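Local coordinates for putative nucleoprotein (Infectious salmon anemia virus, PDB 4EWC), which encapsidates the negative-strand viral RNA, protecting it from nucleases and forming the ribonucleoprotein that serves as template for transcription and replication, at residues A[306-309]-A[310-313]; A[317-320]-A[321-325]; A[336-339]-A[340-344]; A[377-381]-A[382-386]. All coordinates share one frame; numbering follows the deposited sequence.

All four contacts lie in the helical-bundle region and follow one another along the chain. Interaction 1 is a turn before helix 315-326, the helix of interaction 2; interaction 3 lies on the next helix, 334-346, and interaction 4 closes helix 369-381. Interactions 2 and 3 have centres about 10 Å apart and pack directly, with Met321 CG 3.5 Å from Ile339 CG2 and Met321 CE 3.6 Å from Phe336 CZ. Interaction 4 meets interaction 3 through Phe379 CZ and Val343 CG1, 4.2 Å apart. The extended chain of 382-386 then reaches interaction 1, where Asn310 CB lies 3.3 Å from Arg385 O. Interactions 2 and 4, with centres about 17 Å apart, do not touch.

Interaction 1 (A[306-309]-A[310-313]); sequences RHMR and NCGG
The flat groups here are the peptide carbonyls of Met308, a selenomethionine, and Arg309, and each is approached by an N-H three residues further on. Cys311 N comes to Met308 O tilted 33° from the carbonyl plane, at 2.8 Å and nearly straight. Gly312 N stands above the plane of the Arg309 carbonyl, and its 2.9 Å bond to Arg309 O is more bent, with 142° at the hydrogen. Both bonds span three residues, so 308-312 form two overlapping turns of 3-10 type in the loop that leads from helix 302-305 to helix 315-326.

The first turn also brings Cys311 CB to 3.3 Å from Met308 O. One small apolar touch between side chains goes with it: Cys311 SG is carried beside its own backbone N (chi1 -70°), which places it 3.8 Å from Met308 CB. Beyond CB the Met308 chain bends twice. The Arg309 side chain packs on Met117. Asn310 bonds through its backbone to Thr387. Gly313 leaves the turn with positive phi, redirecting the chain toward helix 315-326.

Chemically, the turn is closed by main-chain groups: the N-H groups of Cys311 and Gly312 are both satisfied within it. The side chains of Met308 and Cys311 pack on helix 253-269, and those of Asn310 and Cys311 on Thr387, while Cys311 O accepts a hydrogen bond from Lys266 NZ.

Interaction 2 (A[317-320]-A[321-325]); sequences DLMG and MKRIK
Asp317 starts this helical segment by accepting Met321 N at its carbonyl, Asp317 O, over 3.0 Å. The same oxygen lies 3.5 Å from Met321 CG; the Met321 chain is extended at chi2 and bends at chi3, about the CG-SE bond. The Asp317 carboxylate leads away from 321-325 and has a long, weak ion pair with Arg346.

At the next position Leu318 O takes Lys322 N at 2.9 Å, while the leucine side chain points away from 321-325, into the interface with helix 369-381. The Lys322 chain is fully extended, with CG anti to the backbone N (chi1 175°), and this reach carries NZ to a hydrogen bond with Asn285 O.

Met319, a selenomethionine like Met321, makes the one direct touch between side-chain ends. It lies alongside Arg323 and points the same way, its CE methyl at the edge of the guanidinium group, near its plane and 4.0 Å from Arg323 NH2. Their backbones are joined as well, Arg323 N bonding to Met319 O at 3.0 Å.

Gly320 contributes backbone alone: its O accepts Ile324 N at 3.2 Å, with 162° at the hydrogen, and Ile324 CG2 rests 3.3 Å from that oxygen.

These i to i+4 bonds belong to helix 315-326, whose faces serve different neighbours. Leu318 packs on Met372, Leu375 and Cys376 of helix 369-381. Met321 meets Phe336 and Ile339, and Ile324 meets Ile335, all on helix 334-346; Met319 is covered by the loop residues Asn285 and Phe287.

Interaction 3 (A[336-339]-A[340-344]); sequences FSII and QKKVR
Helix 334-346 is one of the rods of the nucleoprotein's helical bundle, and Phe336 to Arg344 make up its middle turns. At the start of the stretch Gln340 N bonds to Phe336 O at 2.9 Å. Their side chains then pass at a slant: Gln340 OE1 approaches the Phe336 ring obliquely, 4.1 Å from CE1, and the ring and amide planes are 69° apart. The amide is held from its other end, where NE2 gives a hydrogen bond to Thr356 O.

Ile338 O is shared by two donors. Lys342 N reaches it at 3.2 Å, and Lys341 NZ adds a weak bond at 3.2 Å. The lysine end curls back there because its chain bends at chi3 and chi4 (52° and 65°). Lys342 runs extended beside Ile338, with CE 4.0 Å from Ile338 CG2, and its NZ binds Ala118 O.

The side chains sort into two faces, as in an amphipathic helix. On the buried face, Ile339 CG2 lies 4.3 Å from Val343 CG2, and Val343 N bonds to Ile339 O at 2.8 Å, nearly straight. Phe336 also packs on Ile361 and Phe368, and Val343 touches Asp317 of helix 315-326. Ser337 and Lys341 occupy the exposed face, joined through Lys341 N and Ser337 O.

Interaction 4 (A[377-381]-A[382-386]); sequences TSFLI and DPPRT
Asp382 N gives its hydrogen to Ser378 O at 2.7 Å, with 167° at the hydrogen, and this nearly straight bond is the last i to i+4 step at the C-terminal end of helix 369-381. Asp382 is the first residue to leave helical backbone angles, and the proline pair that follows draws the chain out into an extended loop. Pro383 has no N-H to offer, and its CA instead makes a CA-H...O contact with Phe379 O at 3.4 Å.

The carboxylate of Asp382 is directed by its chi1 of -78°, CG lying beside the backbone N. OD2 sits 3.6 Å from the methyl Ile381 CG2 and forms a salt bridge with Arg563 NH2 of helix 550-564, a partner that would probably stabilise the negative charge at this helix end. Ile381 packs on the same arginine and on Ile556, so the helix terminus is tied to helix 550-564 by both charge and apolar contact. Pro383 also packs on Gly523 of the second subunit.

The end of the Phe379 side chain comes nearer to the departing loop. The carbonyl carbon C of Pro383 lies at the edge of its ring, near the ring plane, while Pro384 crosses it obliquely: Phe379 CD1 is 3.7 Å from Pro384 CD, and Phe379 CE1 is 3.6 Å from Pro384 CB.

Interaction 1 (A[306-309]-A[310-313])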
loop_
_atom_site.group_PDB
_atom_site.type_symbol
_atom_site.label_atom_id
_atom_site.label_comp_id
_atom_site.label_asym_id
_atom_site.label_seq_id
_atom_site.Cartn_x
_atom_site.Cartn_y
_atom_site.Cartn_z
ATOM N N ARG A 306 24.714 25.178 3.639
ATOM C CA ARG A 306 24.757 26.499 4.275
ATOM C C ARG A 306 23.904 27.473 3.494
ATOM O O ARG A 306 23.248 28.352 4.061
ATOM C CB ARG A 306 26.210 27.011 4.339
ATOM N N HIS A 307 23.919 27.288 2.176
ATOM C CA HIS A 307 23.173 28.124 1.239
ATOM C C HIS A 307 21.729 27.658 1.064
ATOM O O HIS A 307 20.887 28.427 0.620
ATOM C CB HIS A 307 23.869 28.088 -0.122
ATOM C CG HIS A 307 25.259 28.637 -0.108
ATOM N ND1 HIS A 307 25.567 29.956 -0.402
ATOM C CD2 HIS A 307 26.456 28.042 0.165
ATOM C CE1 HIS A 307 26.850 30.147 -0.314
ATOM N NE2 HIS A 307 27.436 29.004 0.030
HETATM N N MSE A 308 21.449 26.394 1.382
HETATM C CA MSE A 308 20.135 25.831 1.121
HETATM C C MSE A 308 19.656 24.990 2.294
HETATM O O MSE A 308 19.328 23.795 2.146
HETATM C CB MSE A 308 20.164 25.009 -0.160
HETATM C CG MSE A 308 20.421 25.837 -1.388
HETATM SE SE MSE A 308 18.833 26.877 -1.857
HETATM C CE MSE A 308 17.841 25.449 -2.738
ATOM N N ARG A 309 19.620 25.641 3.455
ATOM C CA ARG A 309 19.262 25.013 4.717
ATOM C C ARG A 309 18.102 24.024 4.614
ATOM O O ARG A 309 18.216 22.913 5.092
ATOM C CB ARG A 309 18.983 26.072 5.783
ATOM C CG ARG A 309 20.240 26.675 6.392
ATOM C CD ARG A 309 20.965 25.639 7.224
ATOM N NE ARG A 309 22.425 25.744 7.126
ATOM C CZ ARG A 309 23.272 24.786 7.510
ATOM N NH1 ARG A 309 22.806 23.648 8.032
ATOM N NH2 ARG A 309 24.582 24.966 7.378
ATOM N N ASN A 310 17.013 24.413 3.964
ATOM C CA ASN A 310 15.826 23.561 3.888
ATOM C C ASN A 310 15.962 22.284 3.034
ATOM O O ASN A 310 14.998 21.533 2.908
ATOM C CB ASN A 310 14.590 24.352 3.433
ATOM C CG ASN A 310 14.298 25.583 4.304
ATOM O OD1 ASN A 310 14.636 25.627 5.477
ATOM N ND2 ASN A 310 13.649 26.580 3.714
ATOM N N CYS A 311 17.124 22.046 2.425
ATOM C CA CYS A 311 17.384 20.742 1.793
ATOM C C CYS A 311 17.731 19.707 2.872
ATOM O O CYS A 311 17.783 18.492 2.615
ATOM C CB CYS A 311 18.549 20.841 0.812
ATOM S SG CYS A 311 18.223 21.780 -0.683
ATOM N N GLY A 312 17.945 20.222 4.084
ATOM C CA GLY A 312 18.601 19.498 5.142
ATOM C C GLY A 312 17.773 18.780 6.184
ATOM O O GLY A 312 18.307 17.928 6.886
ATOM N N GLY A 313 16.496 19.091 6.340
ATOM C CA GLY A 313 15.706 18.321 7.304
ATOM C C GLY A 313 15.831 18.838 8.737
ATOM O O GLY A 313 16.931 18.926 9.285
#

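Interaction 2 (A[317-320]-A[321-325])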
loop_
_atom_site.group_PDB
_atom_site.type_symbol
_atom_site.label_atom_id
_atom_site.label_comp_id
_atom_site.label_asym_id
_atom_site.label_seq_id
_atom_site.Cartn_x
_atom_site.Cartn_y
_atom_site.Cartn_z
ATOM N N ASP A 317 18.594 21.102 13.010
ATOM C CA ASP A 317 18.468 22.314 13.823
ATOM C C ASP A 317 18.077 21.987 15.251
ATOM O O ASP A 317 18.526 22.640 16.165
ATOM C CB ASP A 317 17.398 23.249 13.264
ATOM C CG ASP A 317 17.715 23.750 11.878
ATOM O OD1 ASP A 317 18.903 23.986 11.563
ATOM O OD2 ASP A 317 16.759 23.909 11.099
ATOM N N LEU A 318 17.226 20.982 15.423
ATOM C CA LEU A 318 16.658 20.687 16.719
ATOM C C LEU A 318 17.724 20.071 17.594
ATOM O O LEU A 318 17.804 20.348 18.792
ATOM C CB LEU A 318 15.461 19.739 16.601
ATOM C CG LEU A 318 14.296 20.168 15.701
ATOM C CD1 LEU A 318 13.297 19.043 15.529
ATOM C CD2 LEU A 318 13.624 21.397 16.247
HETATM N N MSE A 319 18.538 19.218 16.988
HETATM C CA MSE A 319 19.598 18.537 17.707
HETATM C C MSE A 319 20.618 19.578 18.121
HETATM O O MSE A 319 21.207 19.502 19.199
HETATM C CB MSE A 319 20.269 17.508 16.806
HETATM C CG MSE A 319 19.507 16.228 16.605
HETATM SE SE MSE A 319 20.392 15.234 15.169
HETATM C CE MSE A 319 22.222 15.522 15.776
ATOM N N GLY A 320 20.829 20.546 17.238
ATOM C CA GLY A 320 21.718 21.650 17.536
ATOM C C GLY A 320 21.210 22.433 18.741
ATOM O O GLY A 320 21.994 22.866 19.588
HETATM N N MSE A 321 19.888 22.599 18.810
HETATM C CA MSE A 321 19.236 23.335 19.882
HETATM C C MSE A 321 19.298 22.587 21.208
HETATM O O MSE A 321 19.432 23.206 22.261
HETATM C CB MSE A 321 17.778 23.650 19.533
HETATM C CG MSE A 321 17.593 24.878 18.677
HETATM SE SE MSE A 321 15.734 25.220 18.138
HETATM C CE MSE A 321 15.019 25.628 19.925
ATOM N N LYS A 322 19.191 21.264 21.161
ATOM C CA LYS A 322 19.215 20.446 22.378
ATOM C C LYS A 322 20.633 20.382 22.935
ATOM O O LYS A 322 20.843 20.448 24.150
ATOM C CB LYS A 322 18.676 19.035 22.082
ATOM C CG LYS A 322 18.744 18.051 23.226
ATOM C CD LYS A 322 18.323 16.657 22.771
ATOM C CE LYS A 322 18.180 15.714 23.945
ATOM N NZ LYS A 322 17.687 14.368 23.540
ATOM N N ARG A 323 21.600 20.263 22.026
ATOM C CA ARG A 323 23.005 20.107 22.391
ATOM C C ARG A 323 23.509 21.358 23.082
ATOM O O ARG A 323 24.199 21.297 24.097
ATOM C CB ARG A 323 23.834 19.850 21.143
ATOM C CG ARG A 323 25.323 19.796 21.382
ATOM C CD ARG A 323 26.076 19.681 20.059
ATOM N NE ARG A 323 25.488 18.679 19.168
ATOM C CZ ARG A 323 25.701 17.364 19.259
ATOM N NH1 ARG A 323 26.488 16.872 20.211
ATOM N NH2 ARG A 323 25.120 16.534 18.398
ATOM N N ILE A 324 23.151 22.497 22.510
ATOM C CA ILE A 324 23.467 23.792 23.085
ATOM C C ILE A 324 22.610 24.094 24.326
ATOM O O ILE A 324 22.919 25.004 25.093
ATOM C CB ILE A 324 23.268 24.898 22.041
ATOM C CG1 ILE A 324 24.103 26.127 22.394
ATOM C CG2 ILE A 324 21.791 25.237 21.896
ATOM C CD1 ILE A 324 24.320 27.076 21.235
ATOM N N LYS A 325 21.536 23.332 24.524
ATOM C CA LYS A 325 20.715 23.489 25.723
ATOM C C LYS A 325 21.456 22.932 26.933
ATOM O O LYS A 325 21.283 23.414 28.048
ATOM C CB LYS A 325 19.346 22.804 25.559
ATOM C CG LYS A 325 18.444 22.799 26.802
ATOM C CD LYS A 325 17.991 24.194 27.195
ATOM C CE LYS A 325 17.093 24.148 28.425
ATOM N NZ LYS A 325 17.719 23.412 29.558
#

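Interaction 3 (A[336-339]-A[340-344])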
loop_
_atom_site.group_PDB
_atom_site.type_symbol
_atom_site.label_atom_id
_atom_site.label_comp_id
_atom_site.label_asym_id
_atom_site.label_seq_id
_atom_site.Cartn_x
_atom_site.Cartn_y
_atom_site.Cartn_z
ATOM N N PHE A 336 21.404 29.762 20.098
ATOM C CA PHE A 336 20.062 29.238 20.359
ATOM C C PHE A 336 18.974 30.098 19.697
ATOM O O PHE A 336 18.055 29.575 19.082
ATOM C CB PHE A 336 19.828 29.145 21.864
ATOM C CG PHE A 336 18.615 28.356 22.248
ATOM C CD1 PHE A 336 17.374 28.962 22.323
ATOM C CD2 PHE A 336 18.717 27.013 22.570
ATOM C CE1 PHE A 336 16.248 28.243 22.696
ATOM C CE2 PHE A 336 17.590 26.281 22.940
ATOM C CZ PHE A 336 16.353 26.899 23.006
ATOM N N SER A 337 19.093 31.417 19.811
ATOM C CA SER A 337 18.144 32.331 19.175
ATOM C C SER A 337 18.221 32.299 17.640
ATOM O O SER A 337 17.231 32.549 16.951
ATOM C CB SER A 337 18.369 33.762 19.667
ATOM O OG SER A 337 18.236 33.838 21.069
ATOM N N ILE A 338 19.402 32.005 17.114
ATOM C CA ILE A 338 19.594 31.981 15.677
ATOM C C ILE A 338 18.965 30.741 15.084
ATOM O O ILE A 338 18.347 30.791 14.015
ATOM C CB ILE A 338 21.073 31.957 15.325
ATOM C CG1 ILE A 338 21.752 33.209 15.868
ATOM C CG2 ILE A 338 21.258 31.824 13.815
ATOM C CD1 ILE A 338 23.244 33.202 15.680
ATOM N N ILE A 339 19.137 29.629 15.787
ATOM C CA ILE A 339 18.620 28.369 15.330
ATOM C C ILE A 339 17.123 28.389 15.510
ATOM O O ILE A 339 16.376 27.900 14.654
ATOM C CB ILE A 339 19.218 27.187 16.103
ATOM C CG1 ILE A 339 20.745 27.222 16.067
ATOM C CG2 ILE A 339 18.724 25.870 15.525
ATOM C CD1 ILE A 339 21.392 25.939 16.595
ATOM N N GLN A 340 16.684 28.979 16.616
ATOM C CA GLN A 340 15.262 29.062 16.924
ATOM C C GLN A 340 14.513 29.816 15.839
ATOM O O GLN A 340 13.419 29.422 15.428
ATOM C CB GLN A 340 15.050 29.781 18.241
ATOM C CG GLN A 340 13.714 29.441 18.855
ATOM C CD GLN A 340 13.494 30.100 20.192
ATOM O OE1 GLN A 340 14.197 31.043 20.557
ATOM N NE2 GLN A 340 12.512 29.603 20.935
ATOM N N LYS A 341 15.117 30.911 15.393
ATOM C CA LYS A 341 14.553 31.752 14.363
ATOM C C LYS A 341 14.460 30.972 13.054
ATOM O O LYS A 341 13.482 31.074 12.324
ATOM C CB LYS A 341 15.423 33.004 14.194
ATOM C CG LYS A 341 15.207 33.787 12.885
ATOM C CD LYS A 341 16.414 34.659 12.545
ATOM C CE LYS A 341 17.734 33.856 12.570
ATOM N NZ LYS A 341 17.822 32.791 11.536
ATOM N N LYS A 342 15.483 30.182 12.763
ATOM C CA LYS A 342 15.467 29.362 11.562
ATOM C C LYS A 342 14.359 28.328 11.633
ATOM O O LYS A 342 13.601 28.166 10.666
ATOM C CB LYS A 342 16.812 28.684 11.338
ATOM C CG LYS A 342 17.869 29.632 10.865
ATOM C CD LYS A 342 19.203 28.945 10.793
ATOM C CE LYS A 342 20.297 29.923 10.424
ATOM N NZ LYS A 342 21.607 29.223 10.341
ATOM N N VAL A 343 14.258 27.645 12.775
ATOM C CA VAL A 343 13.193 26.677 12.945
ATOM C C VAL A 343 11.818 27.326 12.849
ATOM O O VAL A 343 10.926 26.774 12.200
ATOM C CB VAL A 343 13.313 25.887 14.247
ATOM C CG1 VAL A 343 12.209 24.833 14.339
ATOM C CG2 VAL A 343 14.657 25.214 14.323
ATOM N N ARG A 344 11.644 28.494 13.469
ATOM C CA ARG A 344 10.357 29.195 13.416
ATOM C C ARG A 344 9.950 29.458 11.987
ATOM O O ARG A 344 8.813 29.206 11.621
ATOM C CB ARG A 344 10.349 30.495 14.245
ATOM C CG ARG A 344 8.935 30.915 14.697
ATOM C CD ARG A 344 8.948 32.085 15.674
ATOM N NE ARG A 344 7.638 32.377 16.246
ATOM C CZ ARG A 344 6.643 32.986 15.598
ATOM N NH1 ARG A 344 6.790 33.349 14.330
ATOM N NH2 ARG A 344 5.485 33.229 16.214
#

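Interaction 4 (A[377-381]-A[382-386])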
loop_
_atom_site.group_PDB
_atom_site.type_symbol
_atom_site.label_atom_id
_atom_site.label_comp_id
_atom_site.label_asym_id
_atom_site.label_seq_id
_atom_site.Cartn_x
_atom_site.Cartn_y
_atom_site.Cartn_z
ATOM N N THR A 377 7.089 15.795 17.326
ATOM C CA THR A 377 5.904 15.026 16.946
ATOM C C THR A 377 5.054 15.810 15.952
ATOM O O THR A 377 4.543 15.242 14.988
ATOM C CB THR A 377 5.035 14.669 18.156
ATOM O OG1 THR A 377 5.776 13.813 19.031
ATOM C CG2 THR A 377 3.769 13.958 17.712
ATOM N N SER A 378 4.920 17.115 16.183
ATOM C CA SER A 378 4.140 17.954 15.302
ATOM C C SER A 378 4.736 17.938 13.902
ATOM O O SER A 378 4.018 17.950 12.901
ATOM C CB SER A 378 4.051 19.393 15.837
ATOM O OG SER A 378 5.281 20.090 15.714
ATOM N N PHE A 379 6.058 17.888 13.850
ATOM C CA PHE A 379 6.776 17.881 12.591
ATOM C C PHE A 379 6.507 16.611 11.789
ATOM O O PHE A 379 6.586 16.627 10.573
ATOM C CB PHE A 379 8.263 18.103 12.839
ATOM C CG PHE A 379 8.646 19.545 12.839
ATOM C CD1 PHE A 379 8.217 20.377 11.805
ATOM C CD2 PHE A 379 9.416 20.086 13.857
ATOM C CE1 PHE A 379 8.563 21.726 11.783
ATOM C CE2 PHE A 379 9.757 21.438 13.850
ATOM C CZ PHE A 379 9.322 22.265 12.811
ATOM N N LEU A 380 6.167 15.527 12.475
ATOM C CA LEU A 380 5.711 14.319 11.807
ATOM C C LEU A 380 4.314 14.492 11.222
ATOM O O LEU A 380 3.993 13.908 10.200
ATOM C CB LEU A 380 5.672 13.140 12.776
ATOM C CG LEU A 380 6.928 12.749 13.531
ATOM C CD1 LEU A 380 6.608 11.470 14.270
ATOM C CD2 LEU A 380 8.137 12.576 12.605
ATOM N N ILE A 381 3.479 15.261 11.906
ATOM C CA ILE A 381 2.165 15.601 11.385
ATOM C C ILE A 381 2.213 16.652 10.246
ATOM O O ILE A 381 1.559 16.495 9.209
ATOM C CB ILE A 381 1.254 16.131 12.511
ATOM C CG1 ILE A 381 1.050 15.064 13.590
ATOM C CG2 ILE A 381 -0.099 16.607 11.950
ATOM C CD1 ILE A 381 0.554 15.647 14.917
ATOM N N ASP A 382 2.971 17.725 10.457
ATOM C CA ASP A 382 3.082 18.810 9.499
ATOM C C ASP A 382 4.539 19.131 9.192
ATOM O O ASP A 382 5.138 19.945 9.890
ATOM C CB ASP A 382 2.443 20.073 10.066
ATOM C CG ASP A 382 0.930 20.065 9.974
ATOM O OD1 ASP A 382 0.414 20.049 8.829
ATOM O OD2 ASP A 382 0.256 20.100 11.044
ATOM N N PRO A 383 5.106 18.508 8.141
ATOM C CA PRO A 383 6.540 18.637 7.812
ATOM C C PRO A 383 7.038 20.088 7.772
ATOM O O PRO A 383 6.278 20.990 7.416
ATOM C CB PRO A 383 6.644 18.019 6.404
ATOM C CG PRO A 383 5.459 17.143 6.273
ATOM C CD PRO A 383 4.371 17.690 7.159
ATOM N N PRO A 384 8.315 20.309 8.119
ATOM C CA PRO A 384 8.940 21.637 8.004
ATOM C C PRO A 384 9.101 22.043 6.542
ATOM O O PRO A 384 8.929 21.190 5.664
ATOM C CB PRO A 384 10.322 21.421 8.629
ATOM C CG PRO A 384 10.611 19.959 8.371
ATOM C CD PRO A 384 9.284 19.260 8.488
ATOM N N ARG A 385 9.440 23.302 6.274
ATOM C CA ARG A 385 9.647 23.743 4.890
ATOM C C ARG A 385 10.802 22.987 4.270
ATOM O O ARG A 385 11.909 22.987 4.797
ATOM C CB ARG A 385 9.919 25.241 4.816
ATOM C CG ARG A 385 8.761 26.092 5.249
ATOM C CD ARG A 385 9.118 27.565 5.247
ATOM N NE ARG A 385 8.079 28.329 5.918
ATOM C CZ ARG A 385 6.953 28.716 5.328
ATOM N NH1 ARG A 385 6.736 28.407 4.051
ATOM N NH2 ARG A 385 6.046 29.412 6.009
ATOM N N THR A 386 10.536 22.343 3.146
ATOM C CA THR A 386 11.532 21.497 2.515
ATOM C C THR A 386 11.784 21.943 1.083
ATOM O O THR A 386 10.861 22.096 0.302
ATOM C CB THR A 386 11.077 20.029 2.486
ATOM O OG1 THR A 386 10.681 19.637 3.798
ATOM C CG2 THR A 386 12.202 19.127 2.009
#